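Local coordinates for francisella virulence factor (Francisella novicida, PDB 5EVF), which is of unknown biochemical function but counts among the conserved virulence factors of Francisella, at residues Q38-Q43 with R99-R104. Residues are numbered along the deposited sequence; the frame is centred on the assembly and turned at random.
Sequences QGNIGQ and RGYAFR
R99 crosses the end of the Q43 side chain and, its chain bent beyond CG, donates from NH1 to OH of Y101 in the same strand (3.2 Å), close to the guanidinium plane. G100 O receives a CA-H...O approach from Q43 CA at 3.1 Å. The Y101 ring runs alongside Q43, with Y101 CE1 3.8 Å from Q43 CG, as expected for a non-hydrogen-bonded antiparallel pair, while its CD1 edge meets the N40 amide, whose plane stands 72° from the ring. A102 carries both backbone bonds: its N donates to G42 O almost straight (179°), and its O accepts from I41 N at 2.8 Å. F103 turns one ring face to N40, whose CB sits 4.0 Å from the centroid in a CH-pi contact; with CG tucked between the backbone N and carbonyl carbon (chi1 76°), the N40 amide points to the Y101 ring edge, and ND2 is held by T37 O. At R104 the backbone N reaches G39 O through a water, and CG packs against I41 CD1 at 3.7 Å. The contact joins the loop entering strand 42-49 to the end of strand 95-103, adjacent antiparallel strands of a mixed sheet, flanked by strands 6-12 and 78-84.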
loop_
_atom_site.group_PDB
_atom_site.type_symbol
_atom_site.label_atom_id
_atom_site.label_comp_id
_atom_site.label_asym_id
_atom_site.label_seq_id
_atom_site.Cartn_x
_atom_site.Cartn_y
_atom_site.Cartn_z
ATOM N N GLN A 38 -4.604 -13.312 7.677
ATOM C CA GLN A 38 -5.856 -13.936 8.093
ATOM C C GLN A 38 -6.888 -12.904 8.541
ATOM O O GLN A 38 -6.623 -12.072 9.410
ATOM C CB GLN A 38 -5.585 -14.925 9.226
ATOM C CG GLN A 38 -6.841 -15.442 9.900
ATOM C CD GLN A 38 -6.536 -16.264 11.135
ATOM O OE1 GLN A 38 -5.907 -17.319 11.052
ATOM N NE2 GLN A 38 -6.980 -15.780 12.292
ATOM N N GLY A 39 -8.079 -12.977 7.947
ATOM C CA GLY A 39 -9.175 -12.103 8.306
ATOM C C GLY A 39 -9.285 -10.827 7.502
ATOM O O GLY A 39 -10.216 -10.045 7.739
ATOM N N ASN A 40 -8.384 -10.590 6.554
ATOM C CA ASN A 40 -8.429 -9.341 5.809
ATOM C C ASN A 40 -9.674 -9.279 4.932
ATOM O O ASN A 40 -10.262 -10.300 4.564
ATOM C CB ASN A 40 -7.165 -9.164 4.962
ATOM C CG ASN A 40 -7.165 -10.026 3.709
ATOM O OD1 ASN A 40 -7.657 -9.604 2.660
ATOM N ND2 ASN A 40 -6.617 -11.235 3.809
ATOM N N ILE A 41 -10.090 -8.049 4.611
ATOM C CA ILE A 41 -11.236 -7.826 3.731
ATOM C C ILE A 41 -10.827 -7.539 2.294
ATOM O O ILE A 41 -11.698 -7.479 1.414
ATOM C CB ILE A 41 -12.119 -6.667 4.239
ATOM C CG1 ILE A 41 -11.332 -5.353 4.233
ATOM C CG2 ILE A 41 -12.657 -6.992 5.632
ATOM C CD1 ILE A 41 -12.190 -4.109 4.324
ATOM N N GLY A 42 -9.546 -7.348 2.032
ATOM C CA GLY A 42 -9.093 -6.990 0.703
ATOM C C GLY A 42 -7.645 -6.557 0.773
ATOM O O GLY A 42 -7.042 -6.502 1.846
ATOM N N GLN A 43 -7.096 -6.267 -0.396
ATOM C CA GLN A 43 -5.720 -5.804 -0.510
ATOM C C GLN A 43 -5.683 -4.428 -1.147
ATOM O O GLN A 43 -6.521 -4.094 -1.975
ATOM C CB GLN A 43 -4.859 -6.718 -1.388
ATOM C CG GLN A 43 -5.056 -8.185 -1.228
ATOM C CD GLN A 43 -4.351 -8.973 -2.322
ATOM O OE1 GLN A 43 -4.800 -10.053 -2.699
ATOM N NE2 GLN A 43 -3.259 -8.427 -2.854
ATOM N N ARG A 99 2.398 -3.865 -0.979
ATOM C CA ARG A 99 1.263 -4.772 -0.822
ATOM C C ARG A 99 0.711 -4.569 0.576
ATOM O O ARG A 99 1.457 -4.674 1.556
ATOM C CB ARG A 99 1.702 -6.222 -1.024
ATOM C CG ARG A 99 0.630 -7.275 -0.713
ATOM C CD ARG A 99 -0.342 -7.384 -1.868
ATOM N NE ARG A 99 0.308 -7.868 -3.076
ATOM C CZ ARG A 99 0.379 -9.155 -3.428
ATOM N NH1 ARG A 99 -0.187 -10.110 -2.681
ATOM N NH2 ARG A 99 1.006 -9.504 -4.551
ATOM N N GLY A 100 -0.567 -4.247 0.666
ATOM C CA GLY A 100 -1.208 -4.028 1.952
ATOM C C GLY A 100 -2.445 -4.894 2.051
ATOM O O GLY A 100 -3.086 -5.192 1.042
ATOM N N TYR A 101 -2.710 -5.375 3.256
ATOM C CA TYR A 101 -3.942 -6.101 3.542
ATOM C C TYR A 101 -4.788 -5.237 4.454
ATOM O O TYR A 101 -4.279 -4.704 5.446
ATOM C CB TYR A 101 -3.648 -7.460 4.167
ATOM C CG TYR A 101 -2.996 -8.364 3.146
ATOM C CD1 TYR A 101 -3.764 -9.251 2.416
ATOM C CD2 TYR A 101 -1.635 -8.293 2.881
ATOM C CE1 TYR A 101 -3.213 -10.059 1.470
ATOM C CE2 TYR A 101 -1.063 -9.111 1.907
ATOM C CZ TYR A 101 -1.867 -9.997 1.221
ATOM O OH TYR A 101 -1.354 -10.833 0.249
ATOM N N ALA A 102 -6.067 -5.088 4.106
ATOM C CA ALA A 102 -6.981 -4.217 4.828
ATOM C C ALA A 102 -7.853 -5.027 5.773
ATOM O O ALA A 102 -8.257 -6.146 5.454
ATOM C CB ALA A 102 -7.871 -3.442 3.857
ATOM N N PHE A 103 -8.163 -4.436 6.927
ATOM C CA PHE A 103 -8.944 -5.091 7.960
ATOM C C PHE A 103 -10.015 -4.146 8.478
ATOM O O PHE A 103 -9.842 -2.924 8.469
ATOM C CB PHE A 103 -8.051 -5.535 9.114
ATOM C CG PHE A 103 -6.995 -6.518 8.710
ATOM C CD1 PHE A 103 -5.813 -6.091 8.120
ATOM C CD2 PHE A 103 -7.167 -7.869 8.938
ATOM C CE1 PHE A 103 -4.838 -7.001 7.750
ATOM C CE2 PHE A 103 -6.180 -8.780 8.574
ATOM C CZ PHE A 103 -5.025 -8.346 7.978
ATOM N N ARG A 104 -11.137 -4.733 8.903
ATOM C CA ARG A 104 -12.207 -4.043 9.618
ATOM C C ARG A 104 -12.298 -4.580 11.036
ATOM O O ARG A 104 -12.155 -5.787 11.257
ATOM C CB ARG A 104 -13.568 -4.266 8.956
ATOM C CG ARG A 104 -13.740 -3.658 7.602
ATOM C CD ARG A 104 -14.223 -2.243 7.718
ATOM N NE ARG A 104 -15.593 -2.085 8.204
ATOM C CZ ARG A 104 -16.215 -0.907 8.249
ATOM N NH1 ARG A 104 -15.588 0.190 7.827
ATOM N NH2 ARG A 104 -17.460 -0.811 8.708
HETATM O O HOH W 1 -11.070 -7.638 8.832
#